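Local coordinates for protein putative alpha/beta hydrolase (Desulfitobacterium hafniense, PDB 4RPC) that is a putative hydrolase of the alpha/beta hydrolase family, probably cleaving a substrate that has not been identified, at residues Leu25-Cys37 with Leu172-Leu186. Sequence-based numbering, arbitrary orientation.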
ATOM      1  N   LEU A  25      10.912  -2.471   2.730  1.00 19.54           N
ATOM      2  CA  LEU A  25       9.643  -2.493   3.514  1.00 19.66           C
ATOM      3  C   LEU A  25       8.457  -2.710   2.604  1.00 17.85           C
ATOM      4  O   LEU A  25       8.314  -1.997   1.635  1.00 17.39           O
ATOM      5  CB  LEU A  25       9.427  -1.118   4.180  1.00 21.88           C
ATOM      6  CG  LEU A  25       9.261  -0.897   5.656  1.00 24.60           C
ATOM      7  CD1 LEU A  25       8.776   0.525   5.870  1.00 25.71           C
ATOM      8  CD2 LEU A  25       8.333  -1.852   6.371  1.00 25.53           C
ATOM      9  N   LEU A  26       7.580  -3.632   2.950  1.00 17.28           N
ATOM     10  CA  LEU A  26       6.429  -3.939   2.167  1.00 18.32           C
ATOM     11  C   LEU A  26       5.189  -3.725   2.996  1.00 17.78           C
ATOM     12  O   LEU A  26       4.986  -4.456   4.013  1.00 18.38           O
ATOM     13  CB  LEU A  26       6.473  -5.394   1.734  1.00 19.27           C
ATOM     14  CG  LEU A  26       7.716  -5.831   1.007  1.00 20.74           C
ATOM     15  CD1 LEU A  26       7.686  -7.343   0.855  1.00 22.22           C
ATOM     16  CD2 LEU A  26       7.790  -5.196  -0.354  1.00 21.42           C
ATOM     17  N   ILE A  27       4.367  -2.742   2.572  1.00 16.79           N
ATOM     18  CA  ILE A  27       3.187  -2.281   3.351  1.00 16.22           C
ATOM     19  C   ILE A  27       1.931  -2.556   2.610  1.00 16.10           C
ATOM     20  O   ILE A  27       1.696  -2.005   1.538  1.00 15.81           O
ATOM     21  CB  ILE A  27       3.260  -0.787   3.733  1.00 17.53           C
ATOM     22  CG1 ILE A  27       4.631  -0.410   4.288  1.00 18.29           C
ATOM     23  CG2 ILE A  27       2.184  -0.444   4.760  1.00 18.21           C
ATOM     24  CD1 ILE A  27       4.816   1.079   4.605  1.00 19.32           C
ATOM     25  N   HIS A  28       1.131  -3.461   3.163  1.00 17.46           N
ATOM     26  CA  HIS A  28      -0.124  -3.881   2.572  1.00 18.13           C
ATOM     27  C   HIS A  28      -1.244  -2.863   2.730  1.00 17.97           C
ATOM     28  O   HIS A  28      -1.095  -1.856   3.419  1.00 17.86           O
ATOM     29  CB  HIS A  28      -0.548  -5.241   3.127  1.00 19.79           C
ATOM     30  CG  HIS A  28      -1.036  -5.226   4.556  1.00 18.96           C
ATOM     31  ND1 HIS A  28      -2.311  -4.846   4.890  1.00 19.36           N
ATOM     32  CD2 HIS A  28      -0.473  -5.674   5.703  1.00 20.48           C
ATOM     33  CE1 HIS A  28      -2.487  -4.953   6.197  1.00 19.84           C
ATOM     34  NE2 HIS A  28      -1.393  -5.460   6.718  1.00 20.88           N
ATOM     35  N   GLY A  29      -2.349  -3.093   2.042  1.00 18.03           N
ATOM     36  CA  GLY A  29      -3.469  -2.145   2.077  1.00 18.38           C
ATOM     37  C   GLY A  29      -4.604  -2.564   3.009  1.00 18.43           C
ATOM     38  O   GLY A  29      -4.567  -3.634   3.656  1.00 17.58           O
ATOM     39  N   ALA A  30      -5.587  -1.680   3.118  1.00 18.50           N
ATOM     40  CA  ALA A  30      -6.785  -1.959   3.897  1.00 18.73           C
ATOM     41  C   ALA A  30      -7.458  -3.249   3.437  1.00 19.70           C
ATOM     42  O   ALA A  30      -7.727  -3.440   2.275  1.00 19.16           O
ATOM     43  CB  ALA A  30      -7.774  -0.811   3.755  1.00 19.20           C
ATOM     44  N   GLY A  31      -7.777  -4.107   4.395  1.00 20.62           N
ATOM     45  CA  GLY A  31      -8.415  -5.388   4.142  1.00 21.22           C
ATOM     46  C   GLY A  31      -7.483  -6.515   3.781  1.00 21.71           C
ATOM     47  O   GLY A  31      -7.947  -7.640   3.687  1.00 24.39           O
ATOM     48  N   PHE A  32      -6.208  -6.237   3.544  1.00 20.56           N
ATOM     49  CA  PHE A  32      -5.248  -7.255   3.059  1.00 22.01           C
ATOM     50  C   PHE A  32      -4.584  -7.887   4.262  1.00 22.69           C
ATOM     51  O   PHE A  32      -4.917  -7.530   5.397  1.00 22.03           O
ATOM     52  CB  PHE A  32      -4.208  -6.639   2.119  1.00 21.24           C
ATOM     53  CG  PHE A  32      -4.782  -6.084   0.843  1.00 22.46           C
ATOM     54  CD1 PHE A  32      -6.126  -6.217   0.532  1.00 24.19           C
ATOM     55  CD2 PHE A  32      -3.939  -5.517  -0.115  1.00 23.67           C
ATOM     56  CE1 PHE A  32      -6.617  -5.779  -0.703  1.00 25.80           C
ATOM     57  CE2 PHE A  32      -4.428  -5.054  -1.325  1.00 24.82           C
ATOM     58  CZ  PHE A  32      -5.767  -5.173  -1.605  1.00 26.55           C
ATOM     59  N   TYR A  33      -3.654  -8.806   4.024  1.00 23.65           N
ATOM     60  CA  TYR A  33      -2.947  -9.468   5.082  1.00 26.08           C
ATOM     61  C   TYR A  33      -1.493  -9.568   4.720  1.00 26.82           C
ATOM     62  O   TYR A  33      -1.173  -9.893   3.610  1.00 29.74           O
ATOM     63  CB  TYR A  33      -3.530 -10.874   5.269  1.00 28.78           C
ATOM     64  CG  TYR A  33      -3.042 -11.608   6.490  1.00 31.13           C
ATOM     65  CD1 TYR A  33      -3.028 -10.972   7.730  1.00 30.69           C
ATOM     66  CD2 TYR A  33      -2.648 -12.954   6.429  1.00 32.89           C
ATOM     67  CE1 TYR A  33      -2.615 -11.625   8.882  1.00 32.76           C
ATOM     68  CE2 TYR A  33      -2.230 -13.622   7.576  1.00 36.02           C
ATOM     69  CZ  TYR A  33      -2.197 -12.950   8.807  1.00 35.38           C
ATOM     70  OH  TYR A  33      -1.762 -13.553   9.971  1.00 35.57           O
ATOM     71  N   TRP A  34      -0.615  -9.320   5.667  1.00 28.26           N
ATOM     72  CA  TRP A  34       0.813  -9.277   5.420  1.00 29.20           C
ATOM     73  C   TRP A  34       1.337 -10.555   4.764  1.00 32.59           C
ATOM     74  O   TRP A  34       2.174 -10.466   3.886  1.00 34.68           O
ATOM     75  CB  TRP A  34       1.579  -9.035   6.715  1.00 31.05           C
ATOM     76  CG  TRP A  34       1.680 -10.256   7.609  1.00 35.13           C
ATOM     77  CD1 TRP A  34       0.801 -10.654   8.538  1.00 38.09           C
ATOM     78  CD2 TRP A  34       2.748 -11.222   7.622  1.00 38.55           C
ATOM     79  NE1 TRP A  34       1.226 -11.812   9.137  1.00 40.58           N
ATOM     80  CE2 TRP A  34       2.435 -12.174   8.597  1.00 40.46           C
ATOM     81  CE3 TRP A  34       3.939 -11.363   6.901  1.00 38.35           C
ATOM     82  CZ2 TRP A  34       3.269 -13.273   8.883  1.00 45.35           C
ATOM     83  CZ3 TRP A  34       4.779 -12.477   7.185  1.00 42.46           C
ATOM     84  CH2 TRP A  34       4.430 -13.405   8.164  1.00 42.72           C
ATOM     85  N   GLN A  35       0.796 -11.713   5.141  1.00 33.27           N
ATOM     86  CA  GLN A  35       1.383 -12.983   4.795  1.00 36.00           C
ATOM     87  C   GLN A  35       0.930 -13.446   3.466  1.00 36.58           C
ATOM     88  O   GLN A  35       1.572 -14.305   2.898  1.00 42.32           O
ATOM     89  CB  GLN A  35       1.052 -14.038   5.841  1.00 41.22           C
ATOM     90  CG  GLN A  35       1.979 -15.245   5.872  1.00 44.17           C
ATOM     91  CD  GLN A  35       1.591 -16.195   6.981  1.00 48.73           C
ATOM     92  OE1 GLN A  35       0.419 -16.335   7.306  1.00 52.92           O
ATOM     93  NE2 GLN A  35       2.570 -16.859   7.568  1.00 51.87           N
ATOM     94  N   THR A  36      -0.186 -12.921   2.965  1.00 35.33           N
ATOM     95  CA  THR A  36      -0.664 -13.317   1.639  1.00 36.54           C
ATOM     96  C   THR A  36      -0.426 -12.278   0.577  1.00 33.13           C
ATOM     97  O   THR A  36      -0.439 -12.548  -0.595  1.00 33.90           O
ATOM     98  CB  THR A  36      -2.163 -13.657   1.636  1.00 39.73           C
ATOM     99  OG1 THR A  36      -2.930 -12.521   2.011  1.00 40.05           O
ATOM    100  CG2 THR A  36      -2.465 -14.817   2.584  1.00 44.01           C
ATOM    101  N   CYS A  37      -0.281 -11.051   1.005  1.00 27.91           N
ATOM    102  CA  CYS A  37      -0.043  -9.944   0.107  1.00 26.18           C
ATOM    103  C   CYS A  37       1.308 -10.082  -0.617  1.00 24.85           C
ATOM    104  O   CYS A  37       1.398  -9.849  -1.802  1.00 23.43           O
ATOM    105  CB  CYS A  37      -0.028  -8.668   0.969  1.00 26.60           C
ATOM    106  SG  CYS A  37      -0.415  -7.263  -0.020  1.00 30.24           S
ATOM    107  N   LEU A 172      -6.690 -11.333  -2.180  1.00 28.15           N
ATOM    108  CA  LEU A 172      -5.954 -10.428  -1.331  1.00 28.62           C
ATOM    109  C   LEU A 172      -6.687 -10.035  -0.068  1.00 28.33           C
ATOM    110  O   LEU A 172      -6.084  -9.494   0.830  1.00 29.76           O
ATOM    111  CB  LEU A 172      -5.609  -9.120  -2.065  1.00 27.86           C
ATOM    112  CG  LEU A 172      -4.649  -9.304  -3.232  1.00 28.02           C
ATOM    113  CD1 LEU A 172      -4.521  -8.007  -4.017  1.00 27.89           C
ATOM    114  CD2 LEU A 172      -3.306  -9.763  -2.698  1.00 28.08           C
ATOM    115  N   ILE A 173      -7.981 -10.244  -0.017  1.00 30.61           N
ATOM    116  CA  ILE A 173      -8.756  -9.874   1.168  1.00 29.62           C
ATOM    117  C   ILE A 173      -8.469 -10.860   2.281  1.00 29.40           C
ATOM    118  O   ILE A 173      -8.549 -12.045   2.106  1.00 32.48           O
ATOM    119  CB  ILE A 173     -10.240  -9.907   0.891  1.00 30.02           C
ATOM    120  CG1 ILE A 173     -10.604  -9.034  -0.307  1.00 31.40           C
ATOM    121  CG2 ILE A 173     -10.982  -9.507   2.149  1.00 29.44           C
ATOM    122  CD1 ILE A 173     -10.221  -7.558  -0.182  1.00 31.69           C
ATOM    123  N   TYR A 174      -8.122 -10.362   3.447  1.00 28.11           N
ATOM    124  CA  TYR A 174      -7.743 -11.217   4.545  1.00 28.30           C
ATOM    125  C   TYR A 174      -8.993 -11.974   4.936  1.00 29.30           C
ATOM    126  O   TYR A 174     -10.050 -11.402   5.196  1.00 28.45           O
ATOM    127  CB  TYR A 174      -7.139 -10.395   5.718  1.00 27.39           C
ATOM    128  CG  TYR A 174      -6.844 -11.158   6.999  1.00 26.83           C
ATOM    129  CD1 TYR A 174      -6.239 -12.396   6.986  1.00 28.24           C
ATOM    130  CD2 TYR A 174      -7.186 -10.607   8.234  1.00 27.57           C
ATOM    131  CE1 TYR A 174      -6.011 -13.096   8.164  1.00 29.01           C
ATOM    132  CE2 TYR A 174      -6.967 -11.282   9.411  1.00 27.00           C
ATOM    133  CZ  TYR A 174      -6.373 -12.492   9.380  1.00 28.54           C
ATOM    134  OH  TYR A 174      -6.146 -13.081  10.581  1.00 28.18           O
ATOM    135  N   GLU A 175      -8.879 -13.286   4.980  1.00 30.71           N
ATOM    136  CA  GLU A 175     -10.082 -14.083   5.133  1.00 33.23           C
ATOM    137  C   GLU A 175     -10.710 -13.952   6.534  1.00 30.67           C
ATOM    138  O   GLU A 175     -11.876 -14.221   6.683  1.00 30.53           O
ATOM    139  CB  GLU A 175      -9.824 -15.534   4.711  1.00 36.34           C
ATOM    140  CG  GLU A 175      -8.945 -16.295   5.649  1.00 40.80           C
ATOM    141  CD  GLU A 175      -8.753 -17.747   5.207  1.00 46.58           C
ATOM    142  OE1 GLU A 175      -9.005 -18.100   4.024  1.00 46.34           O
ATOM    143  OE2 GLU A 175      -8.339 -18.540   6.072  1.00 55.80           O
ATOM    144  N   HIS A 176      -9.958 -13.489   7.525  1.00 29.24           N
ATOM    145  CA  HIS A 176     -10.488 -13.303   8.889  1.00 29.74           C
ATOM    146  C   HIS A 176     -10.598 -11.859   9.329  1.00 27.06           C
ATOM    147  O   HIS A 176     -10.666 -11.566  10.528  1.00 25.86           O
ATOM    148  CB  HIS A 176      -9.645 -14.064   9.896  1.00 31.85           C
ATOM    149  CG  HIS A 176      -9.665 -15.536   9.685  1.00 34.98           C
ATOM    150  ND1 HIS A 176     -10.843 -16.251   9.575  1.00 38.24           N
ATOM    151  CD2 HIS A 176      -8.659 -16.432   9.561  1.00 36.05           C
ATOM    152  CE1 HIS A 176     -10.557 -17.527   9.386  1.00 38.92           C
ATOM    153  NE2 HIS A 176      -9.239 -17.659   9.377  1.00 38.33           N
ATOM    154  N   ILE A 177     -10.605 -10.953   8.354  1.00 25.90           N
ATOM    155  CA  ILE A 177     -10.715  -9.561   8.679  1.00 24.76           C
ATOM    156  C   ILE A 177     -12.139  -9.314   9.280  1.00 24.13           C
ATOM    157  O   ILE A 177     -13.111 -10.011   8.950  1.00 23.92           O
ATOM    158  CB  ILE A 177     -10.416  -8.665   7.489  1.00 24.08           C
ATOM    159  CG1 ILE A 177     -10.284  -7.194   7.909  1.00 23.44           C
ATOM    160  CG2 ILE A 177     -11.494  -8.766   6.453  1.00 24.89           C
ATOM    161  CD1 ILE A 177      -9.018  -6.892   8.688  1.00 24.22           C
ATOM    162  N   THR A 178     -12.195  -8.419  10.252  1.00 22.17           N
ATOM    163  CA  THR A 178     -13.465  -7.956  10.762  1.00 21.38           C
ATOM    164  C   THR A 178     -13.832  -6.662  10.146  1.00 19.73           C
ATOM    165  O   THR A 178     -12.979  -5.869   9.766  1.00 18.47           O
ATOM    166  CB  THR A 178     -13.431  -7.782  12.281  1.00 22.17           C
ATOM    167  OG1 THR A 178     -12.500  -6.749  12.648  1.00 20.42           O
ATOM    168  CG2 THR A 178     -13.085  -9.076  12.896  1.00 23.00           C
ATOM    169  N   ARG A 179     -15.120  -6.419  10.053  1.00 20.97           N
ATOM    170  CA  ARG A 179     -15.577  -5.196   9.452  1.00 22.01           C
ATOM    171  C   ARG A 179     -15.051  -3.960  10.204  1.00 22.03           C
ATOM    172  O   ARG A 179     -14.552  -2.990   9.553  1.00 20.33           O
ATOM    173  CB  ARG A 179     -17.095  -5.164   9.260  1.00 23.48           C
ATOM    174  CG  ARG A 179     -17.540  -3.846   8.617  1.00 24.29           C
ATOM    175  CD  ARG A 179     -18.995  -3.853   8.220  1.00 26.50           C
ATOM    176  NE  ARG A 179     -19.353  -2.741   7.332  1.00 27.57           N
ATOM    177  CZ  ARG A 179     -19.527  -1.481   7.712  1.00 26.82           C
ATOM    178  NH1 ARG A 179     -19.301  -1.094   8.959  1.00 27.84           N
ATOM    179  NH2 ARG A 179     -19.844  -0.575   6.803  1.00 28.76           N
ATOM    180  N   GLU A 180     -15.033  -4.014  11.537  1.00 23.61           N
ATOM    181  CA  GLU A 180     -14.548  -2.825  12.256  1.00 25.30           C
ATOM    182  C   GLU A 180     -13.126  -2.531  11.879  1.00 23.07           C
ATOM    183  O   GLU A 180     -12.778  -1.404  11.717  1.00 21.15           O
ATOM    184  CB  GLU A 180     -14.589  -2.960  13.779  1.00 29.81           C
ATOM    185  CG  GLU A 180     -15.814  -2.418  14.525  1.00 35.74           C
ATOM    186  CD  GLU A 180     -16.355  -1.048  14.130  1.00 37.91           C
ATOM    187  OE1 GLU A 180     -15.853  -0.021  14.655  1.00 44.88           O
ATOM    188  OE2 GLU A 180     -17.336  -1.020  13.338  1.00 40.73           O
ATOM    189  N   ALA A 181     -12.283  -3.553  11.752  1.00 23.01           N
ATOM    190  CA  ALA A 181     -10.866  -3.319  11.490  1.00 21.92           C
ATOM    191  C   ALA A 181     -10.667  -2.727  10.107  1.00 19.96           C
ATOM    192  O   ALA A 181      -9.902  -1.784   9.889  1.00 19.08           O
ATOM    193  CB  ALA A 181     -10.083  -4.615  11.645  1.00 23.03           C
ATOM    194  N   LEU A 182     -11.404  -3.275   9.187  1.00 19.40           N
ATOM    195  CA  LEU A 182     -11.376  -2.825   7.794  1.00 18.36           C
ATOM    196  C   LEU A 182     -11.861  -1.425   7.683  1.00 18.32           C
ATOM    197  O   LEU A 182     -11.228  -0.593   7.028  1.00 17.57           O
ATOM    198  CB  LEU A 182     -12.273  -3.722   6.958  1.00 18.33           C
ATOM    199  CG  LEU A 182     -12.565  -3.389   5.514  1.00 18.18           C
ATOM    200  CD1 LEU A 182     -11.237  -3.346   4.821  1.00 18.00           C
ATOM    201  CD2 LEU A 182     -13.428  -4.457   4.854  1.00 19.48           C
ATOM    202  N   LEU A 183     -13.001  -1.162   8.329  1.00 18.39           N
ATOM    203  CA  LEU A 183     -13.562   0.152   8.316  1.00 18.30           C
ATOM    204  C   LEU A 183     -12.597   1.219   8.863  1.00 18.64           C
ATOM    205  O   LEU A 183     -12.438   2.270   8.265  1.00 17.96           O
ATOM    206  CB  LEU A 183     -14.909   0.161   9.074  1.00 19.36           C
ATOM    207  CG  LEU A 183     -15.657   1.459   9.129  1.00 20.40           C
ATOM    208  CD1 LEU A 183     -16.230   1.783   7.793  1.00 21.18           C
ATOM    209  CD2 LEU A 183     -16.804   1.369  10.111  1.00 23.37           C
ATOM    210  N   HIS A 184     -11.981   0.992  10.014  1.00 19.84           N
ATOM    211  CA  HIS A 184     -11.052   1.980  10.556  1.00 20.60           C
ATOM    212  C   HIS A 184      -9.852   2.275   9.669  1.00 20.20           C
ATOM    213  O   HIS A 184      -9.360   3.418   9.607  1.00 18.59           O
ATOM    214  CB  HIS A 184     -10.568   1.509  11.912  1.00 22.39           C
ATOM    215  CG  HIS A 184     -11.537   1.843  12.963  1.00 24.93           C
ATOM    216  ND1 HIS A 184     -12.335   0.903  13.570  1.00 28.52           N
ATOM    217  CD2 HIS A 184     -11.951   3.046  13.408  1.00 25.80           C
ATOM    218  CE1 HIS A 184     -13.141   1.513  14.418  1.00 29.34           C
ATOM    219  NE2 HIS A 184     -12.934   2.814  14.323  1.00 29.89           N
ATOM    220  N   ALA A 185      -9.433   1.246   8.947  1.00 19.69           N
ATOM    221  CA  ALA A 185      -8.306   1.352   8.043  1.00 19.81           C
ATOM    222  C   ALA A 185      -8.716   2.224   6.873  1.00 20.68           C
ATOM    223  O   ALA A 185      -7.932   3.094   6.399  1.00 21.20           O
ATOM    224  CB  ALA A 185      -7.882   0.005   7.553  1.00 19.63           C
ATOM    225  N   LEU A 186      -9.931   1.999   6.411  1.00 20.17           N
ATOM    226  CA  LEU A 186     -10.482   2.805   5.312  1.00 20.54           C
ATOM    227  C   LEU A 186     -10.785   4.259   5.690  1.00 19.74           C
ATOM    228  O   LEU A 186     -10.620   5.173   4.842  1.00 19.15           O
ATOM    229  CB  LEU A 186     -11.727   2.168   4.752  1.00 20.69           C
ATOM    230  CG  LEU A 186     -11.419   0.882   3.984  1.00 22.14           C
ATOM    231  CD1 LEU A 186     -12.716   0.126   3.793  1.00 22.24           C
ATOM    232  CD2 LEU A 186     -10.697   1.087   2.647  1.00 22.32           C
TER
HETATM  233  O   HOH W   1      -3.343  -9.790   1.273  1.00 36.40           O
HETATM  234  O   HOH W   2      -3.222 -13.837  12.312  1.00 36.61           O
HETATM  235  O   HOH W   3      -5.379 -12.846   1.976  1.00 39.10           O
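Tyr33 and Tyr174 form an offset stack, with ring centroids 4.0 Å apart and planes inclined by only 16°. Followed outward, Tyr33 CB lies 3.6 Å from Tyr174 CD1, CG meets the same atom more closely, CD1 and CD2 also have it nearest, and CE1, CE2 and CZ are nearest Tyr174 CE1, which sits over the ring centre. Tyr33 CG is anti to the backbone N (chi1 -170°), as is that of Tyr174, which brings the two rings face to face, the side chains crossing at a slant; at the tip, Tyr33 OH bonds a water 2.8 Å away that also reaches Tyr174 OH weakly. Trp34 CD1 lies over the opposite face of the Tyr33 ring, toward its rim, and an alanine at Tyr33 would probably leave one face of the Tyr174 ring without its stacking partner and the water without the Tyr33 hydroxyl. The backbones are pinned by a hydrogen bond from Tyr174 N to Gly31 O, 2.7 Å long and nearly straight at 173°. A second water accepts from Tyr33 N and donates to Leu172 O, bridging the two segments. Deeper in, Leu172 CB sits over one face of the Phe32 ring, 3.9 Å from its centroid, a CH-pi contact. At the central residues of the type II turn from Gly29 to Phe32, Leu182 CD1 packs 3.5 Å from Gly31 CA, and Ala30 CB meets Leu186 CD2 at 3.7 Å. In this alpha/beta hydrolase fold, the loop after strand 23-27 of the mixed, mainly parallel sheet thus meets residues 172-174 and helix 179-191; Phe32 also touches Val95 of strand 88-95, near but not touching a probable nucleophile elbow, while helix 130-145 packs against Ile173 and Leu186.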